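MdcD (Pseudomonas aeruginosa, PDB 5VIP) probably serves as the beta subunit of a biotin-independent malonate decarboxylase, a carboxyltransferase-family protein expected to take part in removing carbon dioxide from a malonyl group. Local coordinates at residues B[24-29]-B[71-76]; B[83-88]-B[131-136]; B[167-172]-B[248-253]. All blocks are in the same frame, centred on the assembly; numbering follows the deposited sequence.

Interaction 1: B[24-29]-B[71-76]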
ATOM      1  N   ALA B  24      26.918  -7.023  -0.636  1.00 15.23           N
ATOM      2  CA  ALA B  24      27.239  -8.111   0.283  1.00 15.73           C
ATOM      3  C   ALA B  24      26.287  -9.298   0.111  1.00 15.21           C
ATOM      4  O   ALA B  24      26.687 -10.455   0.284  1.00 17.84           O
ATOM      5  CB  ALA B  24      27.204  -7.609   1.714  1.00 17.79           C
ATOM      6  N   LEU B  25      25.042  -9.028  -0.260  1.00 12.94           N
ATOM      7  CA  LEU B  25      24.047 -10.110  -0.312  1.00 11.42           C
ATOM      8  C   LEU B  25      24.053 -10.873  -1.646  1.00 13.49           C
ATOM      9  O   LEU B  25      23.833 -12.084  -1.661  1.00 15.35           O
ATOM     10  CB  LEU B  25      22.644  -9.565  -0.031  1.00 12.62           C
ATOM     11  CG  LEU B  25      22.372  -9.100   1.401  1.00 15.22           C
ATOM     12  CD1 LEU B  25      20.955  -8.513   1.525  1.00 12.88           C
ATOM     13  CD2 LEU B  25      22.571 -10.244   2.403  1.00 17.01           C
ATOM     14  N   LEU B  26      24.308 -10.172  -2.752  1.00 14.33           N
ATOM     15  CA  LEU B  26      24.309 -10.795  -4.084  1.00 12.86           C
ATOM     16  C   LEU B  26      25.575 -11.623  -4.263  1.00 15.23           C
ATOM     17  O   LEU B  26      26.601 -11.318  -3.642  1.00 13.02           O
ATOM     18  CB  LEU B  26      24.195  -9.724  -5.174  1.00 11.24           C
ATOM     19  CG  LEU B  26      22.820  -9.066  -5.304  1.00 13.11           C
ATOM     20  CD1 LEU B  26      22.852  -7.813  -6.186  1.00 14.18           C
ATOM     21  CD2 LEU B  26      21.839 -10.073  -5.862  1.00 14.03           C
ATOM     22  N   ASP B  27      25.499 -12.682  -5.073  1.00 14.13           N
ATOM     23  CA  ASP B  27      26.661 -13.547  -5.301  1.00 15.26           C
ATOM     24  C   ASP B  27      27.869 -12.707  -5.715  1.00 18.28           C
ATOM     25  O   ASP B  27      27.731 -11.732  -6.460  1.00 14.67           O
ATOM     26  CB  ASP B  27      26.385 -14.612  -6.385  1.00 16.42           C
ATOM     27  CG  ASP B  27      25.300 -15.623  -5.992  1.00 20.69           C
ATOM     28  OD1 ASP B  27      24.809 -15.605  -4.839  1.00 20.00           O
ATOM     29  OD2 ASP B  27      24.934 -16.446  -6.866  1.00 20.18           O
ATOM     30  N   ALA B  28      29.051 -13.087  -5.232  1.00 15.25           N
ATOM     31  CA  ALA B  28      30.276 -12.361  -5.536  1.00 17.15           C
ATOM     32  C   ALA B  28      30.505 -12.256  -7.040  1.00 18.77           C
ATOM     33  O   ALA B  28      30.370 -13.241  -7.773  1.00 18.76           O
ATOM     34  CB  ALA B  28      31.478 -13.025  -4.861  1.00 22.37           C
ATOM     35  N   GLY B  29      30.845 -11.051  -7.489  1.00 15.45           N
ATOM     36  CA  GLY B  29      31.042 -10.783  -8.907  1.00 17.34           C
ATOM     37  C   GLY B  29      29.779 -10.595  -9.741  1.00 21.18           C
ATOM     38  O   GLY B  29      29.886 -10.346 -10.944  1.00 19.47           O
ATOM     39  N   ALA B  71      18.232 -12.306 -10.058  1.00 14.03           N
ATOM     40  CA  ALA B  71      17.714 -11.526  -8.945  1.00 12.88           C
ATOM     41  C   ALA B  71      17.779 -10.021  -9.211  1.00 13.73           C
ATOM     42  O   ALA B  71      18.579  -9.534 -10.031  1.00 11.59           O
ATOM     43  CB  ALA B  71      18.485 -11.856  -7.670  1.00 14.14           C
ATOM     44  N   VAL B  72      16.907  -9.294  -8.520  1.00 11.00           N
ATOM     45  CA  VAL B  72      16.982  -7.851  -8.470  1.00 12.75           C
ATOM     46  C   VAL B  72      16.840  -7.478  -7.000  1.00 12.55           C
ATOM     47  O   VAL B  72      16.132  -8.141  -6.235  1.00 11.38           O
ATOM     48  CB  VAL B  72      15.890  -7.172  -9.333  1.00 12.91           C
ATOM     49  CG1 VAL B  72      14.493  -7.561  -8.857  1.00 12.75           C
ATOM     50  CG2 VAL B  72      16.067  -5.624  -9.346  1.00 13.24           C
ATOM     51  N   LEU B  73      17.549  -6.438  -6.601  1.00 11.28           N
ATOM     52  CA  LEU B  73      17.593  -6.023  -5.214  1.00 12.39           C
ATOM     53  C   LEU B  73      17.296  -4.536  -5.198  1.00 12.57           C
ATOM     54  O   LEU B  73      17.909  -3.787  -5.952  1.00 14.97           O
ATOM     55  CB  LEU B  73      18.977  -6.335  -4.613  1.00 14.61           C
ATOM     56  CG  LEU B  73      19.204  -6.347  -3.109  1.00 15.51           C
ATOM     57  CD1 LEU B  73      20.458  -7.155  -2.767  1.00 16.67           C
ATOM     58  CD2 LEU B  73      19.329  -4.927  -2.580  1.00 15.49           C
ATOM     59  N   ALA B  74      16.324  -4.106  -4.395  1.00 11.87           N
ATOM     60  CA  ALA B  74      16.136  -2.683  -4.176  1.00 13.83           C
ATOM     61  C   ALA B  74      16.420  -2.399  -2.714  1.00 15.45           C
ATOM     62  O   ALA B  74      15.840  -3.034  -1.836  1.00 14.81           O
ATOM     63  CB  ALA B  74      14.707  -2.233  -4.572  1.00 12.75           C
ATOM     64  N   ALA B  75      17.322  -1.455  -2.456  1.00 13.25           N
ATOM     65  CA  ALA B  75      17.713  -1.110  -1.096  1.00 12.05           C
ATOM     66  C   ALA B  75      17.563   0.391  -0.882  1.00 17.64           C
ATOM     67  O   ALA B  75      18.124   1.187  -1.631  1.00 19.06           O
ATOM     68  CB  ALA B  75      19.137  -1.539  -0.813  1.00 14.41           C
ATOM     69  N   ILE B  76      16.810   0.769   0.143  1.00 15.78           N
ATOM     70  CA  ILE B  76      16.606   2.183   0.440  1.00 19.06           C
ATOM     71  C   ILE B  76      17.674   2.641   1.417  1.00 19.45           C
ATOM     72  O   ILE B  76      17.974   1.957   2.400  1.00 19.15           O
ATOM     73  CB  ILE B  76      15.200   2.442   1.010  1.00 19.22           C
ATOM     74  CG1 ILE B  76      14.149   1.898   0.036  1.00 20.23           C
ATOM     75  CG2 ILE B  76      14.996   3.936   1.275  1.00 21.06           C
ATOM     76  CD1 ILE B  76      12.727   1.921   0.566  1.00 19.93           C
TER

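Interaction 2: B[83-88]-B[131-136]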
ATOM      1  N   GLY B  83      15.299   7.876   4.335  1.00 22.90           N
ATOM      2  CA  GLY B  83      14.757   6.898   3.409  1.00 24.27           C
ATOM      3  C   GLY B  83      13.372   7.256   2.885  1.00 26.20           C
ATOM      4  O   GLY B  83      12.625   6.387   2.435  1.00 24.00           O
ATOM      5  N   SER B  84      13.020   8.538   2.943  1.00 24.36           N
ATOM      6  CA  SER B  84      11.747   9.001   2.396  1.00 26.26           C
ATOM      7  C   SER B  84      11.699   8.819   0.889  1.00 24.81           C
ATOM      8  O   SER B  84      12.653   9.154   0.193  1.00 27.57           O
ATOM      9  CB  SER B  84      11.520  10.472   2.741  1.00 28.29           C
ATOM     10  OG  SER B  84      11.762  10.699   4.115  1.00 39.57           O
ATOM     11  N   LEU B  85      10.587   8.296   0.385  1.00 24.39           N
ATOM     12  CA  LEU B  85      10.464   8.014  -1.040  1.00 23.91           C
ATOM     13  C   LEU B  85       9.855   9.181  -1.815  1.00 28.02           C
ATOM     14  O   LEU B  85       8.930   9.841  -1.343  1.00 24.45           O
ATOM     15  CB  LEU B  85       9.625   6.753  -1.266  1.00 24.63           C
ATOM     16  CG  LEU B  85      10.298   5.429  -0.873  1.00 25.63           C
ATOM     17  CD1 LEU B  85       9.382   4.269  -1.185  1.00 27.02           C
ATOM     18  CD2 LEU B  85      11.626   5.256  -1.594  1.00 25.36           C
ATOM     19  N   GLY B  86      10.389   9.427  -3.005  1.00 24.80           N
ATOM     20  CA  GLY B  86       9.843  10.434  -3.892  1.00 26.94           C
ATOM     21  C   GLY B  86       9.452   9.785  -5.198  1.00 22.06           C
ATOM     22  O   GLY B  86       9.327   8.558  -5.272  1.00 22.19           O
ATOM     23  N   GLU B  87       9.267  10.598  -6.233  1.00 20.24           N
ATOM     24  CA  GLU B  87       8.868  10.092  -7.542  1.00 21.83           C
ATOM     25  C   GLU B  87       9.915   9.143  -8.154  1.00 21.44           C
ATOM     26  O   GLU B  87       9.588   8.044  -8.602  1.00 18.62           O
ATOM     27  CB  GLU B  87       8.609  11.242  -8.513  1.00 19.99           C
ATOM     28  CG  GLU B  87       8.004  10.755  -9.808  1.00 20.09           C
ATOM     29  CD  GLU B  87       7.901  11.824 -10.878  1.00 28.57           C
ATOM     30  OE1 GLU B  87       8.304  12.978 -10.616  1.00 25.68           O
ATOM     31  OE2 GLU B  87       7.418  11.494 -11.984  1.00 28.45           O
ATOM     32  N   VAL B  88      11.172   9.573  -8.174  1.00 21.11           N
ATOM     33  CA  VAL B  88      12.214   8.781  -8.816  1.00 19.79           C
ATOM     34  C   VAL B  88      12.549   7.526  -8.009  1.00 16.84           C
ATOM     35  O   VAL B  88      12.525   6.428  -8.558  1.00 19.65           O
ATOM     36  CB  VAL B  88      13.485   9.608  -9.051  1.00 17.58           C
ATOM     37  CG1 VAL B  88      14.656   8.708  -9.441  1.00 17.18           C
ATOM     38  CG2 VAL B  88      13.224  10.639 -10.158  1.00 23.36           C
ATOM     39  N   ALA B 131       1.656   7.594  -4.650  1.00 15.75           N
ATOM     40  CA  ALA B 131       1.253   6.875  -5.855  1.00 14.94           C
ATOM     41  C   ALA B 131       2.265   5.775  -6.179  1.00 15.84           C
ATOM     42  O   ALA B 131       1.883   4.664  -6.572  1.00 14.40           O
ATOM     43  CB  ALA B 131       1.109   7.838  -7.030  1.00 17.55           C
ATOM     44  N   ALA B 132       3.550   6.071  -5.992  1.00 15.33           N
ATOM     45  CA  ALA B 132       4.602   5.085  -6.249  1.00 16.16           C
ATOM     46  C   ALA B 132       4.507   3.902  -5.292  1.00 13.90           C
ATOM     47  O   ALA B 132       4.781   2.770  -5.667  1.00 13.28           O
ATOM     48  CB  ALA B 132       5.969   5.733  -6.146  1.00 20.19           C
ATOM     49  N   ILE B 133       4.139   4.176  -4.047  1.00 12.74           N
ATOM     50  CA  ILE B 133       3.948   3.106  -3.080  1.00 13.57           C
ATOM     51  C   ILE B 133       2.798   2.201  -3.532  1.00 12.52           C
ATOM     52  O   ILE B 133       2.878   0.984  -3.401  1.00 13.76           O
ATOM     53  CB  ILE B 133       3.703   3.667  -1.664  1.00 13.03           C
ATOM     54  CG1 ILE B 133       5.013   4.262  -1.116  1.00 16.07           C
ATOM     55  CG2 ILE B 133       3.187   2.584  -0.718  1.00 13.56           C
ATOM     56  CD1 ILE B 133       4.894   4.899   0.265  1.00 19.76           C
ATOM     57  N   ALA B 134       1.734   2.787  -4.073  1.00 12.71           N
ATOM     58  CA  ALA B 134       0.635   1.963  -4.573  1.00 12.91           C
ATOM     59  C   ALA B 134       1.109   1.095  -5.742  1.00 14.55           C
ATOM     60  O   ALA B 134       0.681  -0.055  -5.886  1.00 15.82           O
ATOM     61  CB  ALA B 134      -0.548   2.830  -4.989  1.00 13.62           C
ATOM     62  N   GLU B 135       2.013   1.628  -6.556  1.00 12.83           N
ATOM     63  CA  GLU B 135       2.567   0.868  -7.677  1.00 14.30           C
ATOM     64  C   GLU B 135       3.529  -0.216  -7.221  1.00 14.13           C
ATOM     65  O   GLU B 135       3.580  -1.291  -7.820  1.00 14.00           O
ATOM     66  CB  GLU B 135       3.282   1.799  -8.675  1.00 14.78           C
ATOM     67  CG  GLU B 135       2.311   2.602  -9.529  1.00 19.63           C
ATOM     68  CD  GLU B 135       2.950   3.786 -10.230  1.00 29.84           C
ATOM     69  OE1 GLU B 135       4.200   3.904 -10.223  1.00 25.89           O
ATOM     70  OE2 GLU B 135       2.186   4.608 -10.790  1.00 33.57           O
ATOM     71  N   ILE B 136       4.315   0.081  -6.187  1.00 11.50           N
ATOM     72  CA  ILE B 136       5.170  -0.927  -5.571  1.00 11.55           C
ATOM     73  C   ILE B 136       4.338  -2.068  -5.003  1.00 13.08           C
ATOM     74  O   ILE B 136       4.660  -3.248  -5.186  1.00 10.81           O
ATOM     75  CB  ILE B 136       6.035  -0.299  -4.459  1.00 11.57           C
ATOM     76  CG1 ILE B 136       7.031   0.667  -5.103  1.00 12.67           C
ATOM     77  CG2 ILE B 136       6.716  -1.386  -3.630  1.00 11.73           C
ATOM     78  CD1 ILE B 136       7.607   1.712  -4.169  1.00 14.74           C
TER

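Interaction 3: B[167-172]-B[248-253]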
ATOM      1  N   ALA B 167       5.701  -4.192   3.085  1.00 15.54           N
ATOM      2  CA  ALA B 167       6.361  -5.269   3.816  1.00 14.25           C
ATOM      3  C   ALA B 167       5.339  -6.354   4.176  1.00 15.53           C
ATOM      4  O   ALA B 167       5.606  -7.555   4.041  1.00 15.80           O
ATOM      5  CB  ALA B 167       7.046  -4.720   5.074  1.00 15.80           C
ATOM      6  N   GLY B 168       4.160  -5.923   4.613  1.00 13.92           N
ATOM      7  CA  GLY B 168       3.090  -6.841   4.978  1.00 12.82           C
ATOM      8  C   GLY B 168       2.589  -7.677   3.803  1.00 16.61           C
ATOM      9  O   GLY B 168       1.999  -8.733   4.014  1.00 14.15           O
ATOM     10  N   LEU B 169       2.810  -7.207   2.570  1.00 12.85           N
ATOM     11  CA  LEU B 169       2.453  -7.995   1.385  1.00 11.26           C
ATOM     12  C   LEU B 169       3.496  -9.039   1.036  1.00 13.48           C
ATOM     13  O   LEU B 169       3.178 -10.036   0.385  1.00 14.44           O
ATOM     14  CB  LEU B 169       2.283  -7.108   0.159  1.00 14.21           C
ATOM     15  CG  LEU B 169       1.220  -6.029   0.218  1.00 12.37           C
ATOM     16  CD1 LEU B 169       1.486  -5.076  -0.936  1.00 14.48           C
ATOM     17  CD2 LEU B 169      -0.147  -6.662   0.099  1.00 11.13           C
ATOM     18  N   CYS B 170       4.749  -8.792   1.415  1.00 11.59           N
ATOM     19  CA  CYS B 170       5.850  -9.672   1.006  1.00 11.71           C
ATOM     20  C   CYS B 170       5.702 -11.074   1.594  1.00 13.35           C
ATOM     21  O   CYS B 170       5.277 -11.219   2.746  1.00 12.30           O
ATOM     22  CB  CYS B 170       7.196  -9.073   1.435  1.00 13.41           C
ATOM     23  SG  CYS B 170       7.642  -7.597   0.465  1.00 15.70           S
ATOM     24  N   SER B 171       6.067 -12.092   0.813  1.00 11.71           N
ATOM     25  CA  SER B 171       5.999 -13.490   1.259  1.00 13.88           C
ATOM     26  C   SER B 171       6.723 -13.740   2.569  1.00 16.17           C
ATOM     27  O   SER B 171       6.227 -14.455   3.444  1.00 13.31           O
ATOM     28  CB  SER B 171       6.595 -14.429   0.194  1.00 13.60           C
ATOM     29  OG  SER B 171       5.788 -14.450  -0.979  1.00 15.48           O
ATOM     30  N   TYR B 172       7.918 -13.172   2.695  1.00 11.86           N
ATOM     31  CA  TYR B 172       8.711 -13.374   3.905  1.00 14.39           C
ATOM     32  C   TYR B 172       9.285 -12.063   4.393  1.00 14.15           C
ATOM     33  O   TYR B 172       9.797 -11.284   3.595  1.00 14.46           O
ATOM     34  CB  TYR B 172       9.847 -14.378   3.658  1.00 11.58           C
ATOM     35  CG  TYR B 172       9.336 -15.696   3.140  1.00 14.16           C
ATOM     36  CD1 TYR B 172       8.599 -16.544   3.963  1.00 12.88           C
ATOM     37  CD2 TYR B 172       9.538 -16.066   1.816  1.00 14.46           C
ATOM     38  CE1 TYR B 172       8.100 -17.756   3.479  1.00 14.63           C
ATOM     39  CE2 TYR B 172       9.051 -17.273   1.321  1.00 13.11           C
ATOM     40  CZ  TYR B 172       8.335 -18.111   2.160  1.00 16.55           C
ATOM     41  OH  TYR B 172       7.854 -19.304   1.657  1.00 13.51           O
ATOM     42  N   PRO B 248      -0.005 -17.427   3.343  1.00 20.41           N
ATOM     43  CA  PRO B 248       0.636 -16.228   3.892  1.00 21.29           C
ATOM     44  C   PRO B 248      -0.344 -15.404   4.733  1.00 23.03           C
ATOM     45  O   PRO B 248      -1.554 -15.612   4.621  1.00 21.28           O
ATOM     46  CB  PRO B 248       1.077 -15.471   2.638  1.00 22.65           C
ATOM     47  CG  PRO B 248       0.087 -15.882   1.597  1.00 25.29           C
ATOM     48  CD  PRO B 248      -0.236 -17.326   1.891  1.00 21.97           C
ATOM     49  N   ARG B 249       0.179 -14.491   5.549  1.00 20.06           N
ATOM     50  CA  ARG B 249      -0.633 -13.717   6.487  1.00 19.32           C
ATOM     51  C   ARG B 249      -1.772 -12.957   5.804  1.00 19.40           C
ATOM     52  O   ARG B 249      -2.862 -12.870   6.355  1.00 21.93           O
ATOM     53  CB  ARG B 249       0.246 -12.739   7.279  1.00 18.49           C
ATOM     54  CG  ARG B 249       1.092 -13.408   8.376  1.00 23.15           C
ATOM     55  CD  ARG B 249       2.038 -12.422   9.057  1.00 20.98           C
ATOM     56  NE  ARG B 249       3.096 -11.999   8.149  1.00 19.94           N
ATOM     57  CZ  ARG B 249       4.257 -12.630   8.007  1.00 20.91           C
ATOM     58  NH1 ARG B 249       4.524 -13.717   8.725  1.00 16.47           N
ATOM     59  NH2 ARG B 249       5.154 -12.174   7.142  1.00 19.17           N
ATOM     60  N   CYS B 250      -1.534 -12.445   4.599  1.00 18.05           N
ATOM     61  CA  CYS B 250      -2.553 -11.667   3.870  1.00 20.81           C
ATOM     62  C   CYS B 250      -3.807 -12.472   3.518  1.00 24.09           C
ATOM     63  O   CYS B 250      -4.877 -11.906   3.271  1.00 23.25           O
ATOM     64  CB  CYS B 250      -1.963 -11.093   2.572  1.00 21.34           C
ATOM     65  SG  CYS B 250      -0.950  -9.643   2.826  1.00 22.73           S
ATOM     66  N   ARG B 251      -3.667 -13.792   3.475  1.00 23.90           N
ATOM     67  CA  ARG B 251      -4.788 -14.662   3.131  1.00 24.19           C
ATOM     68  C   ARG B 251      -5.527 -15.166   4.362  1.00 27.67           C
ATOM     69  O   ARG B 251      -6.329 -16.089   4.265  1.00 32.25           O
ATOM     70  CB  ARG B 251      -4.304 -15.859   2.322  1.00 22.40           C
ATOM     71  CG  ARG B 251      -3.549 -15.496   1.055  1.00 32.39           C
ATOM     72  CD  ARG B 251      -4.475 -14.972  -0.036  1.00 33.39           C
ATOM     73  NE  ARG B 251      -4.059 -15.497  -1.333  1.00 42.02           N
ATOM     74  CZ  ARG B 251      -4.785 -16.329  -2.069  1.00 38.84           C
ATOM     75  NH1 ARG B 251      -5.987 -16.705  -1.651  1.00 44.72           N
ATOM     76  NH2 ARG B 251      -4.321 -16.765  -3.232  1.00 38.34           N
ATOM     77  N   ARG B 252      -5.259 -14.572   5.521  1.00 22.58           N
ATOM     78  CA  ARG B 252      -5.825 -15.096   6.758  1.00 25.11           C
ATOM     79  C   ARG B 252      -6.791 -14.123   7.424  1.00 23.61           C
ATOM     80  O   ARG B 252      -6.927 -14.117   8.645  1.00 22.96           O
ATOM     81  CB  ARG B 252      -4.704 -15.464   7.729  1.00 22.13           C
ATOM     82  CG  ARG B 252      -3.675 -16.387   7.117  1.00 25.75           C
ATOM     83  CD  ARG B 252      -3.075 -17.300   8.150  1.00 32.32           C
ATOM     84  NE  ARG B 252      -2.169 -16.620   9.068  1.00 34.80           N
ATOM     85  CZ  ARG B 252      -0.840 -16.692   8.989  1.00 39.31           C
ATOM     86  NH1 ARG B 252      -0.263 -17.400   8.021  1.00 35.32           N
ATOM     87  NH2 ARG B 252      -0.084 -16.061   9.880  1.00 35.49           N
ATOM     88  N   ALA B 253      -7.466 -13.317   6.614  1.00 20.20           N
ATOM     89  CA  ALA B 253      -8.344 -12.266   7.128  1.00 21.77           C
ATOM     90  C   ALA B 253      -9.416 -12.803   8.082  1.00 27.59           C
ATOM     91  O   ALA B 253      -9.639 -12.227   9.154  1.00 27.13           O
ATOM     92  CB  ALA B 253      -9.001 -11.508   5.964  1.00 24.84           C
TER

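Interaction 1: B[24-29]-B[71-76]
Leu73 CD1 is the methyl on which this contact closes: Leu25, the last residue of helix 18-25, and Leu26, just after it, converge on it. Leu26 brings its branch point, with CG 4.0 Å from Leu73 CD1, and Leu25 adds its CB, 4.3 Å from Leu73 CD1. The side chains Leu26 and Leu73 run past each other in opposite directions and so lie alongside. In Leu73, CG stands anti to the backbone N (chi1 -164°), and this turn carries CD1 across to the helix end. Leu26 reaches further along the strand with one of its methyls, CD2, 4.2 Å from Ala71 CB. The backbones stay well apart, Leu26 CA and Ala71 CA being separated by 8.2 Å, so side chains alone bridge the gap.

All four touching residues are buried and no hydrogen bond links the segments. The chain loosens after Leu26, the first residue to leave helical backbone angles: Asp27 is partly exposed, and Ala28 and Gly29 are exposed. Asp27 is nonetheless held, its carboxylate accepting hydrogen bonds from the backbone N of Asp67 and Gly68 in the turn joining strands 59-66 and 69-76.

Leu26 also touches Ala62 and Leu66 of strand 59-66, while Leu25 touches Leu113 and Leu115 of strand 111-115 and Val232 of helix 229-242, so the helix end lies across three adjacent strands of the large mixed sheet.

Interaction 2: B[83-88]-B[131-136]
Leu85 meets helix 126-143 through a single methyl: its CD1 lies 4.3 Å from Ile136 CD1 and 4.4 Å from Ile133 CG1. The first of these meetings is methyl to methyl; in the second the methyl rests beside a methylene partway along the isoleucine. Ile133 leaves its helix at an angle to the facing segment, yet chi1 of -71°, which sets CG1 beside the backbone N, turns that methylene toward Leu85. A third point lies one residue further along the loop, where the carbonyl of Gly86 comes to 4.5 Å, Gly86 O to Ala132 CB, a loose approach. Ala132, Ile133 and Ile136 stand at spacings of one and three residues, so they form one side of the helix, and the bond Ile136 N to Ala132 O, 2.8 Å long, belongs to the turn that aligns them.

Beyond this shell, Ile93 of helix 87-105 and Met163 of helix 162-169 each touch both Leu85 and Ile136, enclosing the pair. The loop is held by backbone hydrogen bonds between Leu85 and both Gly120 and Arg122. Gly86, the N-cap of helix 87-105, bonds through its N to Ser89 OG three residues on, the half of a capping box that needs no N-cap side chain.

With loose methyl contacts and no hydrogen bond between the segments, the contact depends on buried hydrocarbon surfaces. Polar chemistry is left to another side of helix 126-143, where both carboxylate oxygens of Glu135 form salt bridges to basic groups of the partner protein chain, consistent with this helix joining core and subunit interface.

Interaction 3: B[167-172]-B[248-253]
Cys250 points its thiol at the end of helix 162-169, meeting Gly168 and Leu169. From CB the side chain is a single step long. CB itself lies back from the helix, Cys250 CB being 4.8 Å from Gly168 O, and the sulfur makes the contact. With SG placed beside the backbone N and anti to the carbonyl carbon (chi1 -78°), the thiol crosses the gap: Cys250 SG sits 3.3 Å from Gly168 O, 4.0 Å from Leu169 CA and 4.1 Å from Leu169 CD2. One sulfur atom therefore meets a carbonyl oxygen, a backbone carbon and a methyl together. Although Leu169 sets off from its backbone in the other direction, its outer branch curls round to supply that methyl.

The backbones pass close together, with Leu169 CA 6.7 Å from Cys250 CA. A tight turn presents the thiol: residues 249-250 are 3-10, as the bond Arg251 N to Pro248 O of 3.0 Å attests. Arg249 projects from that turn toward Ser171, but Ser171 O remains 4.5 Å from Arg249 NH2 and oblique to the guanidinium. Arg249 NH2 instead forms a salt bridge with Asp222.

Gly168 O accepts a hydrogen bond from a polar side chain of the partner protein chain, and Arg249 NE bonds to that chain as well, so the contact borders the subunit interface. The loop before helix 253-261 packs against the turn leading from helix 162-169 into strand 172-176. Strand 150-153, short strand 159-160 and helix 162-169 follow in order before strand 172-176 lies parallel beside the first, consistent with the beta-beta-alpha repeat of the ClpP/crotonase clan.

In the fold
Interactions 1 and 2 follow one another along the chain and touch: Ile76 CG2, at the end of the strand in interaction 1, lies 3.6 Å from Gly83 O, and Ile76 CD1 lies 4.1 Å from Leu85 CD2. Their centres are about 20 Å apart. Interaction 3 stands separate, its nearest atoms about 6 Å from interaction 2 and about 10 Å from interaction 1, on the opposite side of the chain's centre from the latter. The centres of interactions 2 and 3 are about 20 Å apart, and helices connect them: Leu169 touches Gln137 and Ile140 of helix 126-143. Segments of all three interactions reach the partner protein chain, interaction 1 through Val72 alone among its residues.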